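PDB 1VLP: nicotinate phosphoribosyltransferase from Saccharomyces cerevisiae, which catalyses the ATP-dependent synthesis of nicotinate ribonucleotide from nicotinate and phosphoribosyl diphosphate, the first step in making NAD from nicotinic acid. Local coordinates for residues V42-L55 / P385-G397. Numbering follows the deposited sequence. Where two conformers were deposited one is given.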
loop_
_atom_site.group_PDB
_atom_site.type_symbol
_atom_site.label_atom_id
_atom_site.label_comp_id
_atom_site.label_asym_id
_atom_site.label_seq_id
_atom_site.Cartn_x
_atom_site.Cartn_y
_atom_site.Cartn_z
ATOM N N VAL A 42 9.652 -19.195 5.226
ATOM C CA VAL A 42 9.883 -18.790 3.842
ATOM C C VAL A 42 10.768 -17.568 3.830
ATOM O O VAL A 42 10.626 -16.681 4.662
ATOM C CB VAL A 42 8.505 -18.484 3.156
ATOM C CG1 VAL A 42 8.650 -17.740 1.856
ATOM C CG2 VAL A 42 7.696 -19.756 3.010
ATOM N N THR A 43 11.686 -17.532 2.865
ATOM C CA THR A 43 12.628 -16.434 2.718
ATOM C C THR A 43 12.275 -15.652 1.457
ATOM O O THR A 43 11.723 -16.197 0.475
ATOM C CB THR A 43 14.114 -16.881 2.707
ATOM O OG1 THR A 43 14.422 -17.632 1.525
ATOM C CG2 THR A 43 14.419 -17.707 3.931
ATOM N N VAL A 44 12.504 -14.348 1.531
ATOM C CA VAL A 44 12.154 -13.480 0.425
ATOM C C VAL A 44 13.215 -12.404 0.224
ATOM O O VAL A 44 14.058 -12.129 1.121
ATOM C CB VAL A 44 10.788 -12.756 0.688
ATOM C CG1 VAL A 44 9.619 -13.762 0.804
ATOM C CG2 VAL A 44 10.898 -11.836 1.961
ATOM N N THR A 45 13.153 -11.792 -0.964
ATOM C CA THR A 45 13.945 -10.593 -1.233
ATOM C C THR A 45 13.004 -9.558 -1.833
ATOM O O THR A 45 12.270 -9.870 -2.768
ATOM C CB THR A 45 15.104 -10.875 -2.208
ATOM O OG1 THR A 45 16.011 -11.788 -1.586
ATOM C CG2 THR A 45 15.825 -9.595 -2.566
ATOM N N TYR A 46 13.052 -8.326 -1.321
ATOM C CA TYR A 46 12.402 -7.147 -1.952
ATOM C C TYR A 46 13.464 -6.263 -2.573
ATOM O O TYR A 46 14.604 -6.201 -2.044
ATOM C CB TYR A 46 11.638 -6.285 -0.920
ATOM C CG TYR A 46 10.479 -6.951 -0.199
ATOM C CD1 TYR A 46 10.715 -7.806 0.890
ATOM C CD2 TYR A 46 9.159 -6.724 -0.580
ATOM C CE1 TYR A 46 9.670 -8.417 1.566
ATOM C CE2 TYR A 46 8.107 -7.336 0.094
ATOM C CZ TYR A 46 8.397 -8.194 1.169
ATOM O OH TYR A 46 7.405 -8.793 1.884
ATOM N N LYS A 47 13.101 -5.525 -3.629
ATOM C CA LYS A 47 14.035 -4.652 -4.299
ATOM C C LYS A 47 13.426 -3.299 -4.536
ATOM O O LYS A 47 12.313 -3.184 -4.953
ATOM C CB LYS A 47 14.475 -5.235 -5.647
ATOM C CG LYS A 47 15.068 -4.184 -6.619
ATOM C CD LYS A 47 15.469 -4.741 -8.019
ATOM C CE LYS A 47 16.181 -3.650 -8.887
ATOM N NZ LYS A 47 15.299 -2.717 -9.682
ATOM N N TYR A 48 14.238 -2.297 -4.269
ATOM C CA TYR A 48 13.928 -0.881 -4.574
ATOM C C TYR A 48 14.122 -0.603 -6.046
ATOM O O TYR A 48 15.092 -0.998 -6.641
ATOM C CB TYR A 48 14.857 0.017 -3.759
ATOM C CG TYR A 48 14.967 1.476 -4.154
ATOM C CD1 TYR A 48 14.041 2.416 -3.679
ATOM C CD2 TYR A 48 15.995 1.905 -4.998
ATOM C CE1 TYR A 48 14.153 3.736 -4.012
ATOM C CE2 TYR A 48 16.117 3.275 -5.361
ATOM C CZ TYR A 48 15.215 4.181 -4.805
ATOM O OH TYR A 48 15.361 5.503 -5.105
ATOM N N THR A 49 13.191 0.132 -6.625
ATOM C CA THR A 49 13.363 0.631 -7.967
ATOM C C THR A 49 12.885 2.072 -8.007
ATOM O O THR A 49 11.849 2.418 -7.430
ATOM C CB THR A 49 12.556 -0.200 -9.004
ATOM O OG1 THR A 49 12.945 -1.568 -8.915
ATOM C CG2 THR A 49 12.862 0.313 -10.416
ATOM N N ASN A 50 13.721 2.905 -8.591
ATOM C CA ASN A 50 13.379 4.292 -8.850
ATOM C C ASN A 50 12.947 4.429 -10.300
ATOM O O ASN A 50 13.784 4.414 -11.212
ATOM C CB ASN A 50 14.566 5.211 -8.557
ATOM C CG ASN A 50 14.232 6.694 -8.789
ATOM O OD1 ASN A 50 13.100 7.033 -9.127
ATOM N ND2 ASN A 50 15.257 7.591 -8.662
ATOM N N ARG A 51 11.640 4.469 -10.520
ATOM C CA ARG A 51 11.106 4.599 -11.899
ATOM C C ARG A 51 11.342 6.011 -12.469
ATOM O O ARG A 51 11.419 6.173 -13.695
ATOM C CB ARG A 51 9.617 4.269 -11.935
ATOM C CG ARG A 51 9.340 2.830 -11.472
ATOM C CD ARG A 51 7.886 2.608 -11.117
ATOM N NE ARG A 51 7.649 1.177 -10.975
ATOM C CZ ARG A 51 6.494 0.638 -10.631
ATOM N NH1 ARG A 51 5.458 1.421 -10.362
ATOM N NH2 ARG A 51 6.400 -0.690 -10.516
ATOM N N SER A 52 11.490 6.989 -11.589
ATOM C CA SER A 52 11.868 8.344 -11.978
ATOM C C SER A 52 13.411 8.478 -12.027
ATOM O O SER A 52 14.000 9.166 -11.236
ATOM C CB SER A 52 11.434 9.356 -10.901
ATOM O OG SER A 52 10.098 9.290 -10.453
ATOM N N SER A 53 14.062 7.801 -12.960
ATOM C CA SER A 53 15.532 7.622 -12.879
ATOM C C SER A 53 16.339 8.874 -13.195
ATOM O O SER A 53 17.554 8.924 -12.980
ATOM C CB SER A 53 16.013 6.456 -13.747
ATOM O OG SER A 53 15.603 6.617 -15.079
ATOM N N GLN A 54 15.684 9.897 -13.708
ATOM C CA GLN A 54 16.374 11.182 -13.821
ATOM C C GLN A 54 16.439 11.950 -12.493
ATOM O O GLN A 54 17.112 12.983 -12.414
ATOM C CB GLN A 54 15.727 12.056 -14.872
ATOM C CG GLN A 54 15.932 11.577 -16.334
ATOM C CD GLN A 54 17.404 11.538 -16.769
ATOM O OE1 GLN A 54 18.098 12.563 -16.791
ATOM N NE2 GLN A 54 17.877 10.354 -17.128
ATOM N N LEU A 55 15.714 11.490 -11.481
ATOM C CA LEU A 55 15.769 12.079 -10.159
ATOM C C LEU A 55 16.824 11.317 -9.350
ATOM O O LEU A 55 16.752 10.101 -9.207
ATOM C CB LEU A 55 14.431 11.997 -9.462
ATOM C CG LEU A 55 13.229 12.726 -10.125
ATOM C CD1 LEU A 55 12.028 12.835 -9.192
ATOM C CD2 LEU A 55 13.612 14.097 -10.701
ATOM N N PRO A 385 6.689 14.340 -7.631
ATOM C CA PRO A 385 7.082 13.281 -6.661
ATOM C C PRO A 385 8.120 12.303 -7.184
ATOM O O PRO A 385 8.315 12.149 -8.406
ATOM C CB PRO A 385 5.784 12.486 -6.436
ATOM C CG PRO A 385 4.720 13.371 -6.824
ATOM C CD PRO A 385 5.288 14.151 -8.008
ATOM N N LEU A 386 8.800 11.662 -6.255
ATOM C CA LEU A 386 9.707 10.575 -6.572
ATOM C C LEU A 386 8.863 9.331 -6.769
ATOM O O LEU A 386 8.113 8.971 -5.857
ATOM C CB LEU A 386 10.664 10.415 -5.381
ATOM C CG LEU A 386 11.877 9.547 -5.509
ATOM C CD1 LEU A 386 12.806 10.085 -6.610
ATOM C CD2 LEU A 386 12.586 9.508 -4.145
ATOM N N ASN A 387 8.970 8.701 -7.945
ATOM C CA ASN A 387 8.215 7.482 -8.308
ATOM C C ASN A 387 9.071 6.258 -7.969
ATOM O O ASN A 387 9.731 5.681 -8.870
ATOM C CB ASN A 387 7.894 7.494 -9.792
ATOM C CG ASN A 387 7.021 6.288 -10.271
ATOM O OD1 ASN A 387 6.671 5.378 -9.504
ATOM N ND2 ASN A 387 6.696 6.286 -11.564
ATOM N N ILE A 388 9.036 5.892 -6.697
ATOM C CA ILE A 388 9.809 4.752 -6.182
ATOM C C ILE A 388 8.885 3.648 -5.656
ATOM O O ILE A 388 7.776 3.888 -5.146
ATOM C CB ILE A 388 10.799 5.170 -5.078
ATOM C CG1 ILE A 388 10.074 6.031 -4.008
ATOM C CG2 ILE A 388 11.975 5.939 -5.735
ATOM C CD1 ILE A 388 10.847 6.349 -2.764
ATOM N N VAL A 389 9.398 2.425 -5.755
ATOM C CA VAL A 389 8.710 1.237 -5.231
ATOM C C VAL A 389 9.704 0.304 -4.580
ATOM O O VAL A 389 10.891 0.427 -4.837
ATOM C CB VAL A 389 7.974 0.475 -6.319
ATOM C CG1 VAL A 389 6.926 1.373 -6.966
ATOM C CG2 VAL A 389 8.904 -0.091 -7.340
ATOM N N ILE A 390 9.213 -0.539 -3.685
ATOM C CA ILE A 390 10.008 -1.624 -3.089
ATOM C C ILE A 390 9.104 -2.839 -3.262
ATOM O O ILE A 390 8.041 -2.920 -2.682
ATOM C CB ILE A 390 10.409 -1.362 -1.616
ATOM C CG1 ILE A 390 11.475 -0.307 -1.555
ATOM C CG2 ILE A 390 10.908 -2.643 -0.940
ATOM C CD1 ILE A 390 11.789 0.170 -0.153
ATOM N N LYS A 391 9.499 -3.709 -4.188
ATOM C CA LYS A 391 8.680 -4.798 -4.716
ATOM C C LYS A 391 9.228 -6.178 -4.331
ATOM O O LYS A 391 10.433 -6.346 -4.276
ATOM C CB LYS A 391 8.714 -4.736 -6.242
ATOM C CG LYS A 391 10.127 -4.951 -6.884
ATOM C CD LYS A 391 10.240 -4.445 -8.351
ATOM C CE LYS A 391 11.572 -4.852 -8.998
ATOM N NZ LYS A 391 11.394 -4.870 -10.492
ATOM N N LEU A 392 8.346 -7.129 -4.106
ATOM C CA LEU A 392 8.750 -8.499 -3.872
ATOM C C LEU A 392 9.393 -8.993 -5.175
ATOM O O LEU A 392 8.771 -8.877 -6.258
ATOM C CB LEU A 392 7.541 -9.356 -3.464
ATOM C CG LEU A 392 7.852 -10.804 -3.154
ATOM C CD1 LEU A 392 8.772 -10.938 -1.978
ATOM C CD2 LEU A 392 6.524 -11.581 -2.964
ATOM N N LEU A 393 10.630 -9.494 -5.079
ATOM C CA LEU A 393 11.398 -9.975 -6.234
ATOM C C LEU A 393 11.574 -11.502 -6.294
ATOM O O LEU A 393 11.583 -12.111 -7.385
ATOM C CB LEU A 393 12.802 -9.354 -6.166
ATOM C CG LEU A 393 13.817 -9.430 -7.300
ATOM C CD1 LEU A 393 13.690 -8.246 -8.246
ATOM C CD2 LEU A 393 15.177 -9.405 -6.693
ATOM N N GLU A 394 11.784 -12.107 -5.133
ATOM C CA GLU A 394 12.108 -13.508 -5.054
ATOM C C GLU A 394 11.541 -14.131 -3.776
ATOM O O GLU A 394 11.523 -13.460 -2.762
ATOM C CB GLU A 394 13.628 -13.613 -5.032
ATOM C CG GLU A 394 14.225 -14.820 -5.573
ATOM C CD GLU A 394 15.742 -14.699 -5.662
ATOM O OE1 GLU A 394 16.411 -14.814 -4.605
ATOM O OE2 GLU A 394 16.253 -14.500 -6.801
ATOM N N VAL A 395 11.137 -15.399 -3.870
ATOM C CA VAL A 395 10.619 -16.197 -2.741
ATOM C C VAL A 395 11.236 -17.619 -2.772
ATOM O O VAL A 395 11.050 -18.318 -3.762
ATOM C CB VAL A 395 9.084 -16.296 -2.794
ATOM C CG1 VAL A 395 8.536 -17.001 -1.521
ATOM C CG2 VAL A 395 8.404 -14.869 -2.903
ATOM N N ASN A 396 11.983 -18.002 -1.716
ATOM C CA ASN A 396 12.658 -19.300 -1.715
ATOM C C ASN A 396 13.407 -19.515 -3.056
ATOM O O ASN A 396 13.390 -20.579 -3.644
ATOM C CB ASN A 396 11.642 -20.404 -1.485
ATOM C CG ASN A 396 11.172 -20.477 -0.036
ATOM O OD1 ASN A 396 11.648 -19.708 0.812
ATOM N ND2 ASN A 396 10.313 -21.436 0.254
ATOM N N GLY A 397 14.059 -18.459 -3.534
ATOM C CA GLY A 397 14.885 -18.525 -4.731
ATOM C C GLY A 397 14.133 -18.444 -6.044
ATOM O O GLY A 397 14.775 -18.306 -7.106
#
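A classic beta bulge interrupts the antiparallel pairing of strands 43-50 and 388-395: Leu393 and Glu394 both face Thr45, whose O accepts Leu393 N at 2.9 Å and, on a lone pair, Glu394 N at 3.3 Å. Beyond it, Tyr46 pairs with Leu392. CG of Tyr46 stands anti to the carbonyl carbon (chi1 -62°), which holds the ring against Leu392: Leu392 CD1 sits over one face, 4.2 Å from the Tyr46 ring centroid, a CH-pi contact. Ile390 CG2 packs on Tyr46 CB, and the Tyr46 hydroxyl is hydrogen-bonded to Glu245. Replacing this tyrosine by an alanine is likely to strip Leu392 CD1 of the ring face it packs on and leave Glu245 without its hydroxyl partner. Farther along, Ile388 CG2 sits 3.5 Å from Tyr48 CE1, and helix 144-159 covers Ile388 and Ile390. On the face of Thr49 and Val389, Val389 CG1 lies over the centre of one face of the Arg51 guanidinium, 3.7 Å from its plane. Arg51 N closes one end on Asn387 O (2.8 Å); at the other, Asn396 OD1 takes a nearly straight bond from Thr43 N (3.0 Å, 174°). The pair joins the NAPRTase N-terminal domain to the NAPRTase family region, as adjacent inner strands of the five-stranded antiparallel sheet of this type II phosphoribosyltransferase.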